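Local atomic coordinates of spectinomycin 9-adenylyltransferase (Enterococcus faecalis, PDB entry 6SXJ), a protein that transfers the adenylyl group of ATP to the 9-hydroxyl of spectinomycin, releasing diphosphate and giving bacteria resistance to this antibiotic but not to streptomycin. Residues V51-P56 with L87-Q92; P71-I76 with Y108-Q113; P215-E220 with V241-N246. One frame throughout, in Å; residues are numbered along the deposited sequence.

Contact 1 (V51-P56 with L87-Q92); sequences VVVSEP and LTIIIQ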
ATOM      1  N   VAL A  51      -1.224 -10.694  -5.780  1.00 47.61           N
ATOM      2  CA  VAL A  51      -1.234 -11.792  -6.739  1.00 44.84           C
ATOM      3  C   VAL A  51      -0.106 -12.749  -6.386  1.00 59.69           C
ATOM      4  O   VAL A  51       1.015 -12.322  -6.084  1.00 52.39           O
ATOM      5  CB  VAL A  51      -1.085 -11.276  -8.184  1.00 44.86           C
ATOM      6  CG1 VAL A  51      -1.007 -12.440  -9.166  1.00 51.24           C
ATOM      7  CG2 VAL A  51      -2.224 -10.344  -8.541  1.00 44.90           C
ATOM      8  N   VAL A  52      -0.399 -14.043  -6.427  1.00 54.31           N
ATOM      9  CA  VAL A  52       0.561 -15.078  -6.073  1.00 48.17           C
ATOM     10  C   VAL A  52       0.783 -15.970  -7.284  1.00 55.71           C
ATOM     11  O   VAL A  52      -0.180 -16.407  -7.926  1.00 59.19           O
ATOM     12  CB  VAL A  52       0.091 -15.909  -4.868  1.00 52.45           C
ATOM     13  CG1 VAL A  52       1.141 -16.954  -4.508  1.00 62.60           C
ATOM     14  CG2 VAL A  52      -0.192 -15.004  -3.681  1.00 52.81           C
ATOM     15  N   VAL A  53       2.052 -16.262  -7.568  1.00 56.90           N
ATOM     16  CA  VAL A  53       2.465 -17.030  -8.731  1.00 59.27           C
ATOM     17  C   VAL A  53       3.386 -18.150  -8.264  1.00 60.34           C
ATOM     18  O   VAL A  53       3.841 -18.181  -7.121  1.00 61.54           O
ATOM     19  CB  VAL A  53       3.174 -16.153  -9.783  1.00 60.40           C
ATOM     20  CG1 VAL A  53       2.194 -15.158 -10.382  1.00 55.27           C
ATOM     21  CG2 VAL A  53       4.371 -15.437  -9.162  1.00 61.94           C
ATOM     22  N   SER A  54       3.650 -19.085  -9.174  1.00 63.60           N
ATOM     23  CA  SER A  54       4.496 -20.228  -8.861  1.00 66.36           C
ATOM     24  C   SER A  54       5.969 -19.956  -9.142  1.00 67.11           C
ATOM     25  O   SER A  54       6.822 -20.297  -8.317  1.00 63.30           O
ATOM     26  CB  SER A  54       4.036 -21.448  -9.664  1.00 72.14           C
ATOM     27  OG  SER A  54       2.959 -22.105  -9.019  1.00 79.36           O
ATOM     28  N   GLU A  55       6.282 -19.355 -10.283  1.00 65.39           N
ATOM     29  CA  GLU A  55       7.646 -19.128 -10.731  1.00 77.18           C
ATOM     30  C   GLU A  55       7.827 -17.679 -11.148  1.00 72.80           C
ATOM     31  O   GLU A  55       6.847 -16.962 -11.387  1.00 66.72           O
ATOM     32  CB  GLU A  55       8.004 -20.038 -11.916  1.00 77.05           C
ATOM     33  CG  GLU A  55       7.936 -21.521 -11.615  1.00 86.18           C
ATOM     34  CD  GLU A  55       7.277 -22.300 -12.731  1.00 93.68           C
ATOM     35  OE1 GLU A  55       7.458 -21.918 -13.909  1.00 91.55           O
ATOM     36  OE2 GLU A  55       6.581 -23.293 -12.428  1.00 99.66           O
ATOM     37  N   PRO A  56       9.073 -17.218 -11.259  1.00 63.36           N
ATOM     38  CA  PRO A  56       9.316 -15.830 -11.667  1.00 62.53           C
ATOM     39  C   PRO A  56       8.688 -15.508 -13.014  1.00 70.51           C
ATOM     40  O   PRO A  56       8.341 -16.388 -13.807  1.00 69.34           O
ATOM     41  CB  PRO A  56      10.847 -15.737 -11.735  1.00 64.70           C
ATOM     42  CG  PRO A  56      11.333 -16.803 -10.803  1.00 63.81           C
ATOM     43  CD  PRO A  56      10.321 -17.922 -10.903  1.00 72.63           C
ATOM     44  N   LEU A  87      -0.877  -3.140  -7.522  1.00 37.32           N
ATOM     45  CA  LEU A  87      -0.829  -4.589  -7.660  1.00 43.95           C
ATOM     46  C   LEU A  87       0.574  -5.096  -7.375  1.00 43.91           C
ATOM     47  O   LEU A  87       1.527  -4.668  -8.028  1.00 43.18           O
ATOM     48  CB  LEU A  87      -1.250  -5.026  -9.068  1.00 33.58           C
ATOM     49  CG  LEU A  87      -1.379  -6.533  -9.296  1.00 41.26           C
ATOM     50  CD1 LEU A  87      -2.633  -6.836 -10.139  1.00 48.92           C
ATOM     51  CD2 LEU A  87      -0.161  -7.075  -9.985  1.00 37.71           C
ATOM     52  N   THR A  88       0.676  -6.049  -6.447  1.00 49.85           N
ATOM     53  CA  THR A  88       1.928  -6.685  -6.064  1.00 51.02           C
ATOM     54  C   THR A  88       1.866  -8.170  -6.388  1.00 51.92           C
ATOM     55  O   THR A  88       0.834  -8.817  -6.186  1.00 48.17           O
ATOM     56  CB  THR A  88       2.205  -6.516  -4.565  1.00 43.64           C
ATOM     57  OG1 THR A  88       2.278  -5.125  -4.244  1.00 43.07           O
ATOM     58  CG2 THR A  88       3.503  -7.202  -4.184  1.00 56.77           C
ATOM     59  N   ILE A  89       2.983  -8.710  -6.867  1.00 44.35           N
ATOM     60  CA  ILE A  89       3.108 -10.124  -7.196  1.00 49.86           C
ATOM     61  C   ILE A  89       4.183 -10.725  -6.304  1.00 56.89           C
ATOM     62  O   ILE A  89       5.301 -10.197  -6.224  1.00 51.80           O
ATOM     63  CB  ILE A  89       3.458 -10.331  -8.683  1.00 51.47           C
ATOM     64  CG1 ILE A  89       2.430  -9.628  -9.573  1.00 44.69           C
ATOM     65  CG2 ILE A  89       3.545 -11.815  -9.002  1.00 54.34           C
ATOM     66  CD1 ILE A  89       2.654  -9.820 -11.053  1.00 54.66           C
ATOM     67  N   ILE A  90       3.845 -11.825  -5.639  1.00 46.25           N
ATOM     68  CA  ILE A  90       4.809 -12.607  -4.882  1.00 47.09           C
ATOM     69  C   ILE A  90       4.826 -14.028  -5.424  1.00 58.94           C
ATOM     70  O   ILE A  90       3.828 -14.528  -5.961  1.00 54.98           O
ATOM     71  CB  ILE A  90       4.497 -12.613  -3.370  1.00 50.61           C
ATOM     72  CG1 ILE A  90       3.035 -13.010  -3.130  1.00 52.10           C
ATOM     73  CG2 ILE A  90       4.797 -11.253  -2.758  1.00 58.18           C
ATOM     74  CD1 ILE A  90       2.718 -13.289  -1.683  1.00 46.26           C
ATOM     75  N   ILE A  91       5.986 -14.670  -5.291  1.00 49.91           N
ATOM     76  CA  ILE A  91       6.159 -16.087  -5.582  1.00 52.60           C
ATOM     77  C   ILE A  91       5.928 -16.848  -4.291  1.00 60.36           C
ATOM     78  O   ILE A  91       6.515 -16.512  -3.257  1.00 54.00           O
ATOM     79  CB  ILE A  91       7.564 -16.372  -6.141  1.00 56.37           C
ATOM     80  CG1 ILE A  91       7.847 -15.465  -7.333  1.00 55.62           C
ATOM     81  CG2 ILE A  91       7.692 -17.836  -6.535  1.00 57.79           C
ATOM     82  CD1 ILE A  91       9.015 -15.908  -8.185  1.00 66.76           C
ATOM     83  N   GLN A  92       5.062 -17.864  -4.333  1.00 58.47           N
ATOM     84  CA  GLN A  92       4.716 -18.560  -3.100  1.00 57.88           C
ATOM     85  C   GLN A  92       5.961 -19.122  -2.419  1.00 59.84           C
ATOM     86  O   GLN A  92       6.129 -18.989  -1.203  1.00 61.32           O
ATOM     87  CB  GLN A  92       3.714 -19.678  -3.376  1.00 57.25           C
ATOM     88  CG  GLN A  92       3.080 -20.231  -2.115  1.00 54.49           C
ATOM     89  CD  GLN A  92       2.270 -21.489  -2.374  1.00 59.93           C
ATOM     90  OE1 GLN A  92       1.916 -21.791  -3.515  1.00 61.79           O
ATOM     91  NE2 GLN A  92       1.971 -22.226  -1.311  1.00 60.34           N
TER

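Contact 2 (P71-I76 with Y108-Q113); sequences PISKKI and YGEWLQ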
ATOM      1  N   PRO A  71      -3.726   1.546 -18.890  1.00 59.14           N
ATOM      2  CA  PRO A  71      -4.881   2.292 -19.421  1.00 58.18           C
ATOM      3  C   PRO A  71      -6.090   2.269 -18.508  1.00 62.35           C
ATOM      4  O   PRO A  71      -6.956   3.147 -18.628  1.00 61.01           O
ATOM      5  CB  PRO A  71      -5.193   1.585 -20.750  1.00 56.99           C
ATOM      6  CG  PRO A  71      -4.089   0.565 -20.961  1.00 65.34           C
ATOM      7  CD  PRO A  71      -3.495   0.288 -19.624  1.00 64.12           C
ATOM      8  N   ILE A  72      -6.188   1.296 -17.607  1.00 58.53           N
ATOM      9  CA  ILE A  72      -7.389   1.103 -16.810  1.00 57.77           C
ATOM     10  C   ILE A  72      -7.195   1.558 -15.376  1.00 60.16           C
ATOM     11  O   ILE A  72      -8.070   1.334 -14.534  1.00 50.88           O
ATOM     12  CB  ILE A  72      -7.854  -0.359 -16.860  1.00 60.93           C
ATOM     13  CG1 ILE A  72      -6.774  -1.288 -16.315  1.00 50.88           C
ATOM     14  CG2 ILE A  72      -8.180  -0.763 -18.285  1.00 55.23           C
ATOM     15  CD1 ILE A  72      -7.316  -2.635 -15.870  1.00 56.40           C
ATOM     16  N   SER A  73      -6.066   2.182 -15.067  1.00 53.67           N
ATOM     17  CA  SER A  73      -5.811   2.698 -13.734  1.00 46.98           C
ATOM     18  C   SER A  73      -5.843   4.216 -13.772  1.00 45.97           C
ATOM     19  O   SER A  73      -5.442   4.823 -14.767  1.00 46.30           O
ATOM     20  CB  SER A  73      -4.452   2.208 -13.207  1.00 47.00           C
ATOM     21  OG  SER A  73      -3.969   3.008 -12.147  1.00 43.00           O
ATOM     22  N   LYS A  74      -6.277   4.819 -12.667  1.00 46.28           N
ATOM     23  CA  LYS A  74      -6.253   6.267 -12.551  1.00 46.09           C
ATOM     24  C   LYS A  74      -4.819   6.771 -12.684  1.00 54.01           C
ATOM     25  O   LYS A  74      -3.870   6.119 -12.244  1.00 44.78           O
ATOM     26  CB  LYS A  74      -6.828   6.703 -11.207  1.00 42.69           C
ATOM     27  CG  LYS A  74      -6.945   8.210 -11.018  1.00 48.99           C
ATOM     28  CD  LYS A  74      -7.121   8.554  -9.537  1.00 54.34           C
ATOM     29  CE  LYS A  74      -7.383  10.048  -9.324  1.00 62.53           C
ATOM     30  NZ  LYS A  74      -8.790  10.332  -8.900  1.00 79.41           N
ATOM     31  N   LYS A  75      -4.667   7.950 -13.280  1.00 51.18           N
ATOM     32  CA  LYS A  75      -3.390   8.647 -13.322  1.00 53.54           C
ATOM     33  C   LYS A  75      -3.434   9.827 -12.364  1.00 56.35           C
ATOM     34  O   LYS A  75      -4.476  10.479 -12.210  1.00 52.99           O
ATOM     35  CB  LYS A  75      -3.055   9.122 -14.734  1.00 56.53           C
ATOM     36  CG  LYS A  75      -2.359   8.057 -15.574  1.00 59.86           C
ATOM     37  CD  LYS A  75      -3.386   7.185 -16.283  1.00 66.25           C
ATOM     38  CE  LYS A  75      -2.745   5.948 -16.893  1.00 62.45           C
ATOM     39  NZ  LYS A  75      -2.396   4.942 -15.855  1.00 56.97           N
ATOM     40  N   ILE A  76      -2.290  10.089 -11.726  1.00 56.94           N
ATOM     41  CA  ILE A  76      -2.213  11.098 -10.680  1.00 58.95           C
ATOM     42  C   ILE A  76      -2.724  12.429 -11.198  1.00 62.07           C
ATOM     43  O   ILE A  76      -2.517  12.795 -12.361  1.00 66.78           O
ATOM     44  CB  ILE A  76      -0.766  11.232 -10.167  1.00 63.53           C
ATOM     45  CG1 ILE A  76      -0.389  10.016  -9.318  1.00 62.91           C
ATOM     46  CG2 ILE A  76      -0.607  12.524  -9.375  1.00 64.83           C
ATOM     47  CD1 ILE A  76       1.094   9.668  -9.380  1.00 60.64           C
ATOM     48  N   TYR A 108       3.003  -3.118  -9.772  1.00 42.86           N
ATOM     49  CA  TYR A 108       2.372  -2.032 -10.504  1.00 40.27           C
ATOM     50  C   TYR A 108       1.941  -0.977  -9.497  1.00 41.93           C
ATOM     51  O   TYR A 108       1.272  -1.295  -8.507  1.00 46.45           O
ATOM     52  CB  TYR A 108       1.150  -2.461 -11.326  1.00 49.71           C
ATOM     53  CG  TYR A 108       0.659  -1.284 -12.150  1.00 48.03           C
ATOM     54  CD1 TYR A 108       1.089  -1.096 -13.459  1.00 58.75           C
ATOM     55  CD2 TYR A 108      -0.177  -0.323 -11.598  1.00 44.53           C
ATOM     56  CE1 TYR A 108       0.677   0.000 -14.199  1.00 57.84           C
ATOM     57  CE2 TYR A 108      -0.592   0.767 -12.327  1.00 49.63           C
ATOM     58  CZ  TYR A 108      -0.156   0.931 -13.624  1.00 51.03           C
ATOM     59  OH  TYR A 108      -0.568   2.030 -14.345  1.00 44.60           O
ATOM     60  N   GLY A 109       2.317   0.273  -9.759  1.00 41.45           N
ATOM     61  CA  GLY A 109       1.977   1.393  -8.904  1.00 41.55           C
ATOM     62  C   GLY A 109       2.146   2.700  -9.654  1.00 48.83           C
ATOM     63  O   GLY A 109       3.108   2.854 -10.414  1.00 52.72           O
ATOM     64  N   GLU A 110       1.229   3.647  -9.453  1.00 50.22           N
ATOM     65  CA  GLU A 110       1.243   4.864 -10.252  1.00 51.95           C
ATOM     66  C   GLU A 110       2.397   5.787  -9.889  1.00 48.45           C
ATOM     67  O   GLU A 110       2.805   6.590 -10.731  1.00 47.26           O
ATOM     68  CB  GLU A 110      -0.083   5.611 -10.103  1.00 45.07           C
ATOM     69  CG  GLU A 110      -1.249   4.942 -10.821  1.00 53.00           C
ATOM     70  CD  GLU A 110      -1.026   4.817 -12.314  1.00 58.32           C
ATOM     71  OE1 GLU A 110      -0.403   5.723 -12.910  1.00 52.65           O
ATOM     72  OE2 GLU A 110      -1.455   3.797 -12.895  1.00 49.33           O
ATOM     73  N   TRP A 111       2.923   5.706  -8.662  1.00 48.04           N
ATOM     74  CA  TRP A 111       4.115   6.478  -8.315  1.00 54.01           C
ATOM     75  C   TRP A 111       5.316   6.093  -9.164  1.00 49.65           C
ATOM     76  O   TRP A 111       6.322   6.810  -9.149  1.00 55.32           O
ATOM     77  CB  TRP A 111       4.466   6.302  -6.835  1.00 43.05           C
ATOM     78  CG  TRP A 111       4.838   4.895  -6.459  1.00 49.60           C
ATOM     79  CD1 TRP A 111       6.090   4.367  -6.406  1.00 52.72           C
ATOM     80  CD2 TRP A 111       3.942   3.842  -6.083  1.00 53.52           C
ATOM     81  NE1 TRP A 111       6.032   3.048  -6.027  1.00 47.65           N
ATOM     82  CE2 TRP A 111       4.726   2.704  -5.816  1.00 51.21           C
ATOM     83  CE3 TRP A 111       2.554   3.757  -5.938  1.00 54.30           C
ATOM     84  CZ2 TRP A 111       4.170   1.494  -5.422  1.00 47.72           C
ATOM     85  CZ3 TRP A 111       2.004   2.556  -5.549  1.00 58.05           C
ATOM     86  CH2 TRP A 111       2.807   1.439  -5.295  1.00 57.63           C
ATOM     87  N   LEU A 112       5.226   4.993  -9.910  1.00 52.98           N
ATOM     88  CA  LEU A 112       6.299   4.499 -10.755  1.00 48.93           C
ATOM     89  C   LEU A 112       6.081   4.803 -12.233  1.00 50.83           C
ATOM     90  O   LEU A 112       6.868   4.350 -13.075  1.00 48.12           O
ATOM     91  CB  LEU A 112       6.447   2.988 -10.566  1.00 47.57           C
ATOM     92  CG  LEU A 112       6.995   2.437  -9.252  1.00 51.97           C
ATOM     93  CD1 LEU A 112       6.748   0.939  -9.199  1.00 40.19           C
ATOM     94  CD2 LEU A 112       8.487   2.752  -9.118  1.00 46.19           C
ATOM     95  N   GLN A 113       5.036   5.559 -12.574  1.00 57.31           N
ATOM     96  CA  GLN A 113       4.686   5.731 -13.981  1.00 60.99           C
ATOM     97  C   GLN A 113       5.796   6.451 -14.745  1.00 48.89           C
ATOM     98  O   GLN A 113       6.193   6.019 -15.830  1.00 52.45           O
ATOM     99  CB  GLN A 113       3.359   6.482 -14.100  1.00 57.08           C
ATOM    100  CG  GLN A 113       2.681   6.341 -15.460  1.00 54.04           C
ATOM    101  CD  GLN A 113       2.304   4.920 -15.791  1.00 59.82           C
ATOM    102  OE1 GLN A 113       2.982   4.250 -16.575  1.00 52.72           O
ATOM    103  NE2 GLN A 113       1.208   4.447 -15.208  1.00 62.78           N
TER

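Contact 3 (P215-E220 with V241-N246); sequences PLEHRE and VNLTIN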
ATOM      1  N   PRO A 215      -1.260  16.837  21.406  1.00 72.44           N
ATOM      2  CA  PRO A 215      -1.293  18.249  21.812  1.00 62.18           C
ATOM      3  C   PRO A 215      -1.770  19.151  20.687  1.00 69.67           C
ATOM      4  O   PRO A 215      -1.494  18.916  19.507  1.00 69.11           O
ATOM      5  CB  PRO A 215       0.163  18.542  22.191  1.00 62.10           C
ATOM      6  CG  PRO A 215       0.710  17.213  22.610  1.00 64.27           C
ATOM      7  CD  PRO A 215       0.038  16.208  21.706  1.00 63.36           C
ATOM      8  N   LEU A 216      -2.481  20.213  21.077  1.00 65.15           N
ATOM      9  CA  LEU A 216      -3.207  21.060  20.136  1.00 69.90           C
ATOM     10  C   LEU A 216      -2.411  21.370  18.872  1.00 72.96           C
ATOM     11  O   LEU A 216      -2.880  21.122  17.755  1.00 70.13           O
ATOM     12  CB  LEU A 216      -3.613  22.366  20.835  1.00 67.23           C
ATOM     13  CG  LEU A 216      -4.196  23.464  19.940  1.00 72.46           C
ATOM     14  CD1 LEU A 216      -5.597  23.064  19.462  1.00 72.61           C
ATOM     15  CD2 LEU A 216      -4.233  24.806  20.661  1.00 67.87           C
ATOM     16  N   GLU A 217      -1.214  21.946  19.030  1.00 74.05           N
ATOM     17  CA  GLU A 217      -0.441  22.362  17.863  1.00 71.30           C
ATOM     18  C   GLU A 217      -0.275  21.212  16.877  1.00 65.64           C
ATOM     19  O   GLU A 217      -0.369  21.406  15.659  1.00 61.52           O
ATOM     20  CB  GLU A 217       0.924  22.904  18.301  1.00 64.84           C
ATOM     21  CG  GLU A 217       1.923  21.866  18.799  1.00 62.51           C
ATOM     22  CD  GLU A 217       3.346  22.432  18.875  1.00 67.21           C
ATOM     23  OE1 GLU A 217       4.048  22.192  19.887  1.00 63.51           O
ATOM     24  OE2 GLU A 217       3.756  23.123  17.919  1.00 63.59           O
ATOM     25  N   HIS A 218      -0.041  20.004  17.390  1.00 63.38           N
ATOM     26  CA  HIS A 218       0.119  18.838  16.533  1.00 61.67           C
ATOM     27  C   HIS A 218      -1.223  18.376  15.976  1.00 69.83           C
ATOM     28  O   HIS A 218      -1.316  18.011  14.801  1.00 65.77           O
ATOM     29  CB  HIS A 218       0.794  17.710  17.313  1.00 55.14           C
ATOM     30  CG  HIS A 218       2.170  18.051  17.799  1.00 62.83           C
ATOM     31  ND1 HIS A 218       3.083  18.743  17.032  1.00 55.63           N
ATOM     32  CD2 HIS A 218       2.788  17.793  18.975  1.00 57.69           C
ATOM     33  CE1 HIS A 218       4.201  18.901  17.715  1.00 61.58           C
ATOM     34  NE2 HIS A 218       4.048  18.333  18.898  1.00 59.45           N
ATOM     35  N   ARG A 219      -2.272  18.394  16.801  1.00 67.01           N
ATOM     36  CA  ARG A 219      -3.606  18.068  16.308  1.00 65.78           C
ATOM     37  C   ARG A 219      -4.013  19.001  15.174  1.00 65.26           C
ATOM     38  O   ARG A 219      -4.459  18.551  14.113  1.00 64.95           O
ATOM     39  CB  ARG A 219      -4.615  18.148  17.450  1.00 71.26           C
ATOM     40  CG  ARG A 219      -6.040  18.385  16.984  1.00 73.01           C
ATOM     41  CD  ARG A 219      -7.026  17.972  18.054  1.00 69.26           C
ATOM     42  NE  ARG A 219      -7.248  19.026  19.041  1.00 80.65           N
ATOM     43  CZ  ARG A 219      -6.976  18.911  20.337  1.00 74.54           C
ATOM     44  NH1 ARG A 219      -6.460  17.785  20.819  1.00 71.51           N
ATOM     45  NH2 ARG A 219      -7.220  19.928  21.153  1.00 73.65           N
ATOM     46  N   GLU A 220      -3.871  20.310  15.385  1.00 69.91           N
ATOM     47  CA  GLU A 220      -4.163  21.271  14.325  1.00 67.36           C
ATOM     48  C   GLU A 220      -3.514  20.850  13.009  1.00 71.13           C
ATOM     49  O   GLU A 220      -4.178  20.795  11.967  1.00 68.15           O
ATOM     50  CB  GLU A 220      -3.683  22.668  14.738  1.00 72.36           C
ATOM     51  CG  GLU A 220      -4.676  23.470  15.578  1.00 72.34           C
ATOM     52  CD  GLU A 220      -4.079  24.766  16.123  1.00 82.96           C
ATOM     53  OE1 GLU A 220      -4.367  25.115  17.290  1.00 80.02           O
ATOM     54  OE2 GLU A 220      -3.317  25.436  15.390  1.00 86.86           O
ATOM     55  N   VAL A 241       5.842  21.486  10.039  1.00 62.20           N
ATOM     56  CA  VAL A 241       5.629  20.047   9.943  1.00 61.72           C
ATOM     57  C   VAL A 241       6.697  19.288  10.714  1.00 60.76           C
ATOM     58  O   VAL A 241       6.458  18.171  11.192  1.00 55.01           O
ATOM     59  CB  VAL A 241       5.601  19.619   8.463  1.00 66.05           C
ATOM     60  CG1 VAL A 241       5.475  18.109   8.349  1.00 66.22           C
ATOM     61  CG2 VAL A 241       4.463  20.319   7.723  1.00 73.38           C
ATOM     62  N   ASN A 242       7.899  19.858  10.817  1.00 65.62           N
ATOM     63  CA  ASN A 242       8.978  19.173  11.516  1.00 59.12           C
ATOM     64  C   ASN A 242       8.555  18.785  12.928  1.00 57.20           C
ATOM     65  O   ASN A 242       8.817  17.663  13.378  1.00 57.57           O
ATOM     66  CB  ASN A 242      10.221  20.064  11.540  1.00 63.99           C
ATOM     67  CG  ASN A 242       9.901  21.501  11.899  1.00 63.98           C
ATOM     68  OD1 ASN A 242       9.013  22.120  11.308  1.00 57.99           O
ATOM     69  ND2 ASN A 242      10.626  22.041  12.876  1.00 60.03           N
ATOM     70  N   LEU A 243       7.876  19.691  13.634  1.00 53.21           N
ATOM     71  CA  LEU A 243       7.541  19.446  15.035  1.00 56.28           C
ATOM     72  C   LEU A 243       6.602  18.259  15.188  1.00 53.16           C
ATOM     73  O   LEU A 243       6.792  17.406  16.064  1.00 52.39           O
ATOM     74  CB  LEU A 243       6.916  20.702  15.641  1.00 57.20           C
ATOM     75  CG  LEU A 243       7.746  21.963  15.412  1.00 54.60           C
ATOM     76  CD1 LEU A 243       7.069  23.190  15.969  1.00 60.60           C
ATOM     77  CD2 LEU A 243       9.126  21.782  16.030  1.00 58.10           C
ATOM     78  N   THR A 244       5.563  18.198  14.356  1.00 56.82           N
ATOM     79  CA  THR A 244       4.608  17.101  14.476  1.00 45.81           C
ATOM     80  C   THR A 244       5.236  15.779  14.056  1.00 47.03           C
ATOM     81  O   THR A 244       5.014  14.746  14.697  1.00 52.56           O
ATOM     82  CB  THR A 244       3.363  17.401  13.638  1.00 52.82           C
ATOM     83  OG1 THR A 244       2.701  18.562  14.155  1.00 53.96           O
ATOM     84  CG2 THR A 244       2.413  16.231  13.668  1.00 51.05           C
ATOM     85  N   ILE A 245       6.014  15.787  12.970  1.00 53.40           N
ATOM     86  CA  ILE A 245       6.764  14.592  12.586  1.00 49.16           C
ATOM     87  C   ILE A 245       7.579  14.094  13.773  1.00 58.37           C
ATOM     88  O   ILE A 245       7.543  12.907  14.130  1.00 55.47           O
ATOM     89  CB  ILE A 245       7.661  14.895  11.371  1.00 64.43           C
ATOM     90  CG1 ILE A 245       6.808  15.221  10.140  1.00 65.77           C
ATOM     91  CG2 ILE A 245       8.590  13.726  11.080  1.00 61.61           C
ATOM     92  CD1 ILE A 245       6.366  14.000   9.360  1.00 69.69           C
ATOM     93  N   ASN A 246       8.337  15.001  14.399  1.00 61.21           N
ATOM     94  CA  ASN A 246       9.110  14.640  15.582  1.00 64.09           C
ATOM     95  C   ASN A 246       8.198  14.093  16.673  1.00 55.89           C
ATOM     96  O   ASN A 246       8.470  13.038  17.257  1.00 58.53           O
ATOM     97  CB  ASN A 246       9.888  15.857  16.087  1.00 59.51           C
ATOM     98  CG  ASN A 246      11.014  16.255  15.154  1.00 73.24           C
ATOM     99  OD1 ASN A 246      11.428  15.471  14.295  1.00 75.04           O
ATOM    100  ND2 ASN A 246      11.516  17.481  15.312  1.00 66.77           N
TER

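Contact 1 (V51-P56 with L87-Q92)
V51 enters the contact with its amide on the carbonyl of T88, V51 N to T88 O 2.8 Å, and its own carbonyl oxygen then accepts I90 N at 2.9 Å. The two bonds tie V51 to the residues flanking I89, its partner in the parallel bridge. CG2 of V51, beside its own backbone N, rests on the CD1 methyl of L87 at 3.9 Å; on the same face of the sheet helix 8-23 covers both residues through L19.

V52 turns to the other face. Its CG2 lies against CG1 of I90 at 3.8 Å, while CG1 reaches CB of Q92; helix 130-139 closes over I90 there through L130 and L134. V53 returns to the first face and repeats the backbone pattern, V53 N to I90 O at 3.0 Å and Q92 N to V53 O at 3.1 Å. With CG1 anti to the carbonyl carbon (chi1 -67°), CG2 falls between the backbone N and the carbonyl carbon, and from there meets CG2 of I89 at 3.7 Å and CG1 of I91 a little farther off.

After V53 the chain leaves the sheet, S54 and E55 both giving their amides to OD1 of N26. P56 then brings its ring round to I91, whose CD1 lies 3.6 Å from CG of the proline, the two side chains crossing at about a right angle.

These are neighbouring parallel strands of a beta-alpha-beta unit, linked by helix 59-69. All four cross-strand hydrogen bonds run backbone to backbone and the side chains add apolar contact, so the pairing itself does not depend on side-chain polarity.

Contact 2 (P71-I76 with Y108-Q113)
A loop at 71-76 meets the connection from strand 103-108 to helix 113-117, which holds a short 3-10 segment at 110-112, and the nearest CA atoms, those of K75 and E110, stay 6.7 Å apart. Side chains bridge that gap, and E110 is the hub. Its CG is anti to the carbonyl carbon (chi1 -73°) and the chain bends at chi2, which brings the carboxylate up to S73 and K75.

OE2 is the busier oxygen. S73 OG lies 2.7 Å from E110 OE2. Y108 OH gives E110 OE2 a very short bond of 2.5 Å, with OE2 in the plane of the tyrosine ring at its edge. K75 adds a salt bridge, K75 NZ to E110 OE2 at 3.3 Å; the lysine chain bends at chi2 and chi4 to bring its ammonium to the carboxylate. That nitrogen also bonds the carbonyl of R70 and, weakly, S73 O. E110 OE1 takes NE2 of Q113 at 3.1 Å with an N-H...O angle of 163°, on its syn side but 30° out of the carboxylate plane. OE1 of Q113 in turn accepts NH1 of R70. Held at both oxygens, the buried carboxylate has little freedom to rotate, and the nearby ammonium probably favours its charged form.

At the outer margin the CD1 methyl of I76 rests against E110 O at 3.8 Å. Both segments belong to the nucleotidyltransferase domain, where this buried carboxylate ties the loop between helix 59-69 and strand 85-91 to the loop between strand 103-108 and helix 113-117; I72, near the start of 71-76, packs on helix 8-23.

Contact 3 (P215-E220 with V241-N246)
L243 is the first residue of 241-246 to meet the other helix. Its side chain leaves the backbone toward 215-220, and it touches two residues there. The CD1 methyl lies 3.8 Å from OE2 of E217, the two side chains crossing at about a right angle, while CB stands in the plane of the H218 ring at its edge, 3.9 Å from CE1. The carbonyl oxygen of L243 also comes near that ring carbon, with 3.4 Å between L243 O and H218 CE1, on an oblique approach.

T244, next along, provides the polar link. Its hydroxyl is anti to the carbonyl carbon (chi1 -64°) and meets ND1 of H218 at 2.9 Å, lying near the ring plane at the imidazole's edge; either partner could be the donor. The two side chains lie alongside one another, pointing opposite ways, and the helices are close here, the CA atoms of H218 and T244 being 5.2 Å apart. The same OG1 is bonded by NE of R221, one turn on from E217, and R221 also forms a salt bridge through NH2 to OE2 of E217.

H218 is held on more than its edge. CG of E217 sits 3.7 Å above the centre of one ring face, and the ring is stacked with that of Y247, which belongs to the helix of L243 and T244. The helix segments, 216-220 and 241-246, cross at -106° with axes 9.5 Å apart, joining two helices of the C-terminal domain close to a right angle.

Chemically, T244 OG1 is shared between H218 ND1 and R221 NE. The edge bond at ND1, together with E217 CG over one face and the stack with Y247, probably fixes the rotation of the H218 ring.

How the contacts relate
Contacts 1 and 2 both belong to the nucleotidyltransferase domain, and their segments alternate along the chain. Their centres are 20 Å apart, yet they touch where a probable hydrogen bond joins L87 O to Y108 N at 2.8 Å, so strand 85-91 of contact 1 is directly paired with the strand that leads into the loop of contact 2. Contact 3 lies in the C-terminal domain, later in the chain, with its centre about 40 Å from that of contact 1 and 32 Å from that of contact 2; its nearest atoms stay about 18 Å from contact 2. A glycerol bonded to Q92 NE2, probably from the crystallisation liquor, lies beside contact 1.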